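Local coordinates for protein (R)-specific enoyl-CoA hydratase (Pseudomonas aeruginosa, PDB 5CPG) that probably hydrates trans-2-enoyl-CoA reversibly to (R)-3-hydroxyacyl-CoA, as a MaoC-family (R)-specific hydratase with a hotdog fold, at residues 2-7 against 139-144; 111-116 against 132-137. All blocks are in the same frame, centred on the assembly; numbering follows the deposited sequence.

Contact 1: residues 2-7 against 139-144; sequences QVQNIP and EEKLSV
The side-chain amide of Asn5 reaches across to the backbone of 140-142 and bonds it twice. Asn5 ND2 gives a fairly straight bond to Glu140 O (3.1 Å), lying in the plane of that carbonyl and close to the amide plane of Asn5. Asn5 OD1 accepts from Leu142 N at 2.7 Å, the donor standing above the plane of the Asn5 side-chain carbonyl. Asn5 CG sits between the backbone N and the carbonyl carbon (chi1 65°), which swings the amide over to the 140-142 backbone, where ND2 also lies 3.3 Å from Leu142 CB. Lys141 returns the grip: its chain, bent at chi2 (69°), runs past the Pro7 ring, with CD 3.7 Å from Pro7 CD, and carries NZ to Asn5 O (2.7 Å), nearly along the C=O axis. These bonds continue a short antiparallel two-stranded ladder, separate from the main hotdog sheet, that ties the N-terminus to the chain following strand 127-136. Val3 and Val144 form its hydrogen-bonded pair, Gln4 and Ser143 the non-hydrogen-bonded one, and Asn5 N extends it to Leu142 O. At the exposed end Ser143 OG donates to Gln2 OE1 (2.7 Å), the hydroxyl standing above the plane of the Gln2 amide, while Gln4 CG rests 3.5 Å from the same hydroxyl. Further out, Glu10 forms a salt bridge with Lys141 NZ, Pro78 O accepts a second bond from Asn5 ND2, and Pro40 of the second subunit packs on Val144.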
loop_
_atom_site.group_PDB
_atom_site.type_symbol
_atom_site.label_atom_id
_atom_site.label_comp_id
_atom_site.label_asym_id
_atom_site.label_seq_id
_atom_site.Cartn_x
_atom_site.Cartn_y
_atom_site.Cartn_z
ATOM N N GLN A 2 -13.373 6.415 21.127
ATOM C CA GLN A 2 -12.165 5.611 21.183
ATOM C C GLN A 2 -12.373 4.294 20.456
ATOM O O GLN A 2 -13.497 3.783 20.380
ATOM C CB GLN A 2 -11.765 5.359 22.619
ATOM C CG GLN A 2 -10.947 6.449 23.203
ATOM C CD GLN A 2 -10.258 5.962 24.428
ATOM O OE1 GLN A 2 -10.656 4.938 24.986
ATOM N NE2 GLN A 2 -9.203 6.663 24.855
ATOM N N VAL A 3 -11.283 3.752 19.921
ATOM C CA VAL A 3 -11.318 2.470 19.233
ATOM C C VAL A 3 -10.799 1.373 20.155
ATOM O O VAL A 3 -9.710 1.507 20.706
ATOM C CB VAL A 3 -10.476 2.526 17.935
ATOM C CG1 VAL A 3 -10.448 1.162 17.255
ATOM C CG2 VAL A 3 -11.071 3.569 17.010
ATOM N N GLN A 4 -11.585 0.308 20.337
ATOM C CA GLN A 4 -11.157 -0.824 21.171
ATOM C C GLN A 4 -10.671 -1.950 20.285
ATOM O O GLN A 4 -11.267 -2.208 19.224
ATOM C CB GLN A 4 -12.289 -1.339 22.065
ATOM C CG GLN A 4 -12.714 -0.354 23.146
ATOM C CD GLN A 4 -13.646 -0.969 24.187
ATOM O OE1 GLN A 4 -13.951 -2.165 24.144
ATOM N NE2 GLN A 4 -14.091 -0.148 25.135
ATOM N N ASN A 5 -9.586 -2.608 20.692
ATOM C CA ASN A 5 -9.123 -3.751 19.912
ATOM C C ASN A 5 -9.842 -5.027 20.305
ATOM O O ASN A 5 -10.699 -5.045 21.195
ATOM C CB ASN A 5 -7.614 -3.933 20.035
ATOM C CG ASN A 5 -7.151 -4.295 21.432
ATOM O OD1 ASN A 5 -7.945 -4.438 22.365
ATOM N ND2 ASN A 5 -5.847 -4.455 21.580
ATOM N N ILE A 6 -9.532 -6.070 19.564
ATOM C CA ILE A 6 -9.949 -7.436 19.860
ATOM C C ILE A 6 -8.676 -8.275 20.039
ATOM O O ILE A 6 -8.037 -8.685 19.050
ATOM C CB ILE A 6 -10.824 -8.017 18.746
ATOM C CG1 ILE A 6 -11.935 -7.047 18.322
ATOM C CG2 ILE A 6 -11.388 -9.406 19.133
ATOM C CD1 ILE A 6 -12.916 -6.711 19.408
ATOM N N PRO A 7 -8.288 -8.528 21.299
ATOM C CA PRO A 7 -7.059 -9.269 21.595
ATOM C C PRO A 7 -7.136 -10.708 21.129
ATOM O O PRO A 7 -8.223 -11.206 20.851
ATOM C CB PRO A 7 -6.959 -9.211 23.130
ATOM C CG PRO A 7 -7.912 -8.129 23.542
ATOM C CD PRO A 7 -9.000 -8.140 22.531
ATOM N N GLU A 139 -1.928 -8.817 22.627
ATOM C CA GLU A 139 -2.074 -9.682 23.797
ATOM C C GLU A 139 -3.136 -9.140 24.751
ATOM O O GLU A 139 -3.926 -9.902 25.291
ATOM C CB GLU A 139 -0.737 -9.830 24.521
ATOM C CG GLU A 139 -0.797 -10.655 25.811
ATOM C CD GLU A 139 -0.998 -12.152 25.574
ATOM O OE1 GLU A 139 -0.008 -12.854 25.264
ATOM O OE2 GLU A 139 -2.144 -12.631 25.716
ATOM N N GLU A 140 -3.174 -7.826 24.943
ATOM C CA GLU A 140 -4.059 -7.236 25.958
ATOM C C GLU A 140 -5.118 -6.321 25.360
ATOM O O GLU A 140 -4.965 -5.793 24.242
ATOM C CB GLU A 140 -3.244 -6.460 26.984
ATOM C CG GLU A 140 -2.671 -5.153 26.446
ATOM C CD GLU A 140 -1.420 -5.340 25.583
ATOM O OE1 GLU A 140 -1.018 -6.500 25.328
ATOM O OE2 GLU A 140 -0.844 -4.315 25.151
ATOM N N LYS A 141 -6.210 -6.152 26.095
ATOM C CA LYS A 141 -7.311 -5.320 25.641
ATOM C C LYS A 141 -6.853 -3.874 25.669
ATOM O O LYS A 141 -6.099 -3.466 26.561
ATOM C CB LYS A 141 -8.543 -5.509 26.517
ATOM C CG LYS A 141 -9.816 -4.855 25.994
ATOM C CD LYS A 141 -10.339 -5.534 24.738
ATOM C CE LYS A 141 -11.722 -5.031 24.358
ATOM N NZ LYS A 141 -12.284 -5.855 23.237
ATOM N N LEU A 142 -7.307 -3.106 24.682
ATOM C CA LEU A 142 -6.795 -1.767 24.456
ATOM C C LEU A 142 -7.875 -0.846 23.953
ATOM O O LEU A 142 -8.746 -1.255 23.181
ATOM C CB LEU A 142 -5.659 -1.800 23.454
ATOM C CG LEU A 142 -4.246 -1.834 23.981
ATOM C CD1 LEU A 142 -3.332 -2.242 22.844
ATOM C CD2 LEU A 142 -3.914 -0.451 24.479
ATOM N N SER A 143 -7.820 0.398 24.414
ATOM C CA SER A 143 -8.717 1.445 23.937
ATOM C C SER A 143 -7.836 2.655 23.589
ATOM O O SER A 143 -7.036 3.122 24.400
ATOM C CB SER A 143 -9.773 1.782 24.991
ATOM O OG SER A 143 -10.941 2.332 24.406
ATOM N N VAL A 144 -7.942 3.129 22.357
ATOM C CA VAL A 144 -6.992 4.111 21.877
ATOM C C VAL A 144 -7.741 5.219 21.135
ATOM O O VAL A 144 -8.663 4.944 20.382
ATOM C CB VAL A 144 -5.949 3.455 20.940
ATOM C CG1 VAL A 144 -5.016 4.498 20.331
ATOM C CG2 VAL A 144 -5.159 2.383 21.694
#

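Contact 2: residues 111-116 against 132-137; sequences KNRVRM and EAEIMA
The Arg113 guanidinium meets the Glu134 carboxylate at its edge, the two planes turned 73° apart. Arg113 NE (2.8 Å) and NH1 (3.0 Å) both close on Glu134 OE2, which lies in the guanidinium plane, in a side-on salt bridge. From the carboxylate side the two bonds differ: NE meets the anti lone pair of OE2, whereas NH1 comes from well above the carboxylate plane. The Arg113 chain bends at chi3 (51°) to turn this edge to the extended Glu134, and NH2 is bonded to Pro110 O just before the segment. Beyond the pair Arg115 turns its polar end to Glu107 on strand 98-109 and to a bound glycerol. Strands 113-121 and 127-136 make an antiparallel hairpin in the middle of the five-stranded hotdog sheet, between strands 98-109 and 81-89. Val114 with Ile135 and Met116 with Ala133 are hydrogen-bonded pairs, each joined by two backbone bonds, and Ala137 N extends the ladder to Asn112 O (2.8 Å). The face carrying Val114, Met116, Ala133 and Ile135 is apolar. Ile135 CG1, held between the backbone N and the carbonyl carbon (chi1 60°), carries CD1 toward the partner strand: CG1 is 3.8 Å from Val114 CB and CD1 3.8 Å from Met116 CE. Val114 CG2 meets Ala137 CB at 3.9 Å. Ile71 of helix 62-73 packs on Ala133 and Ile135, the long helix lying against this face, while Val105 borders Val114 and Met116.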
loop_
_atom_site.group_PDB
_atom_site.type_symbol
_atom_site.label_atom_id
_atom_site.label_comp_id
_atom_site.label_asym_id
_atom_site.label_seq_id
_atom_site.Cartn_x
_atom_site.Cartn_y
_atom_site.Cartn_z
ATOM N N LYS A 111 2.518 -17.980 19.032
ATOM C CA LYS A 111 3.074 -16.636 19.238
ATOM C C LYS A 111 2.070 -15.518 18.948
ATOM O O LYS A 111 2.455 -14.451 18.443
ATOM C CB LYS A 111 4.309 -16.419 18.388
ATOM C CG LYS A 111 5.410 -17.436 18.631
ATOM C CD LYS A 111 6.499 -17.307 17.553
ATOM C CE LYS A 111 7.414 -18.535 17.522
ATOM N NZ LYS A 111 8.174 -18.628 16.238
ATOM N N ASN A 112 0.809 -15.770 19.271
ATOM C CA ASN A 112 -0.258 -14.786 19.117
ATOM C C ASN A 112 -0.518 -14.409 17.664
ATOM O O ASN A 112 -1.078 -13.347 17.375
ATOM C CB ASN A 112 0.056 -13.513 19.915
ATOM C CG ASN A 112 -0.369 -13.608 21.337
ATOM O OD1 ASN A 112 -0.969 -14.601 21.749
ATOM N ND2 ASN A 112 -0.083 -12.567 22.110
ATOM N N ARG A 113 -0.170 -15.303 16.758
ATOM C CA ARG A 113 -0.242 -14.986 15.349
ATOM C C ARG A 113 -1.575 -15.371 14.767
ATOM O O ARG A 113 -2.239 -16.304 15.244
ATOM C CB ARG A 113 0.892 -15.663 14.606
ATOM C CG ARG A 113 2.228 -14.938 14.840
ATOM C CD ARG A 113 3.443 -15.785 14.453
ATOM N NE ARG A 113 3.373 -16.362 13.118
ATOM C CZ ARG A 113 3.151 -17.661 12.869
ATOM N NH1 ARG A 113 3.120 -18.123 11.614
ATOM N NH2 ARG A 113 2.950 -18.511 13.874
ATOM N N VAL A 114 -1.984 -14.615 13.749
ATOM C CA VAL A 114 -3.280 -14.822 13.107
ATOM C C VAL A 114 -3.110 -14.717 11.612
ATOM O O VAL A 114 -2.317 -13.896 11.139
ATOM C CB VAL A 114 -4.305 -13.795 13.610
ATOM C CG1 VAL A 114 -5.631 -13.900 12.873
ATOM C CG2 VAL A 114 -4.552 -13.943 15.107
ATOM N N ARG A 115 -3.754 -15.623 10.868
ATOM C CA ARG A 115 -3.871 -15.515 9.428
ATOM C C ARG A 115 -5.262 -14.961 9.112
ATOM O O ARG A 115 -6.260 -15.487 9.588
ATOM C CB ARG A 115 -3.631 -16.890 8.763
ATOM C CG ARG A 115 -3.833 -16.919 7.283
ATOM C CD ARG A 115 -3.325 -18.201 6.618
ATOM N NE ARG A 115 -1.870 -18.245 6.680
ATOM C CZ ARG A 115 -1.177 -19.092 7.435
ATOM N NH1 ARG A 115 0.151 -19.039 7.429
ATOM N NH2 ARG A 115 -1.812 -19.993 8.181
ATOM N N MET A 116 -5.309 -13.857 8.367
ATOM C CA MET A 116 -6.527 -13.082 8.154
ATOM C C MET A 116 -6.786 -13.046 6.681
ATOM O O MET A 116 -5.870 -12.699 5.899
ATOM C CB MET A 116 -6.367 -11.649 8.703
ATOM C CG MET A 116 -7.624 -10.834 8.662
ATOM S SD MET A 116 -8.684 -11.101 10.111
ATOM C CE MET A 116 -7.438 -10.873 11.360
ATOM N N GLU A 132 -4.274 -12.484 1.735
ATOM C CA GLU A 132 -4.274 -12.846 3.128
ATOM C C GLU A 132 -3.139 -12.119 3.868
ATOM O O GLU A 132 -2.122 -11.767 3.265
ATOM C CB GLU A 132 -4.155 -14.381 3.271
ATOM C CG GLU A 132 -3.119 -15.049 2.336
ATOM C CD GLU A 132 -3.597 -15.331 0.867
ATOM O OE1 GLU A 132 -4.822 -15.434 0.597
ATOM O OE2 GLU A 132 -2.717 -15.471 -0.028
ATOM N N ALA A 133 -3.371 -11.836 5.146
ATOM C CA ALA A 133 -2.388 -11.171 5.991
ATOM C C ALA A 133 -1.885 -12.117 7.076
ATOM O O ALA A 133 -2.640 -12.974 7.550
ATOM C CB ALA A 133 -3.012 -9.947 6.645
ATOM N N GLU A 134 -0.640 -11.945 7.503
ATOM C CA GLU A 134 -0.158 -12.616 8.698
ATOM C C GLU A 134 0.129 -11.485 9.681
ATOM O O GLU A 134 0.797 -10.499 9.335
ATOM C CB GLU A 134 1.103 -13.467 8.433
ATOM C CG GLU A 134 1.605 -14.226 9.710
ATOM C CD GLU A 134 3.000 -14.900 9.526
ATOM O OE1 GLU A 134 3.525 -14.977 8.380
ATOM O OE2 GLU A 134 3.586 -15.353 10.534
ATOM N N ILE A 135 -0.437 -11.594 10.869
ATOM C CA ILE A 135 -0.252 -10.578 11.905
ATOM C C ILE A 135 0.059 -11.223 13.247
ATOM O O ILE A 135 -0.188 -12.405 13.456
ATOM C CB ILE A 135 -1.526 -9.696 12.043
ATOM C CG1 ILE A 135 -2.706 -10.595 12.431
ATOM C CG2 ILE A 135 -1.766 -8.925 10.702
ATOM C CD1 ILE A 135 -4.045 -9.863 12.663
ATOM N N MET A 136 0.584 -10.416 14.167
ATOM C CA MET A 136 0.581 -10.770 15.584
ATOM C C MET A 136 -0.502 -9.953 16.250
ATOM O O MET A 136 -0.460 -8.717 16.266
ATOM C CB MET A 136 1.958 -10.507 16.217
ATOM C CG MET A 136 2.008 -10.927 17.686
ATOM S SD MET A 136 3.691 -10.810 18.300
ATOM C CE MET A 136 4.521 -11.631 16.966
ATOM N N ALA A 137 -1.511 -10.638 16.782
ATOM C CA ALA A 137 -2.632 -9.915 17.355
ATOM C C ALA A 137 -2.234 -9.405 18.727
ATOM O O ALA A 137 -1.277 -9.914 19.324
ATOM C CB ALA A 137 -3.880 -10.849 17.449
#

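Contact 1 is a surface contact that ties the N-terminal residues to the chain leaving strand 127-136; contact 2, about 16 Å away between centres, is partly buried and lies within the main sheet itself. Both use antiparallel pairing, but contact 1 has two short strands and supplements its few backbone bonds with side chains bonding backbone atoms, whereas contact 2 has a longer ladder with an apolar face toward helix 62-73 and a charged pair on the other. Segment 132-137 runs on closely to 139-144, and the two contacts touch where Asn112 ND2 probably donates to Glu139 OE1. Of the two, contact 1 alone meets the second subunit, through Val144.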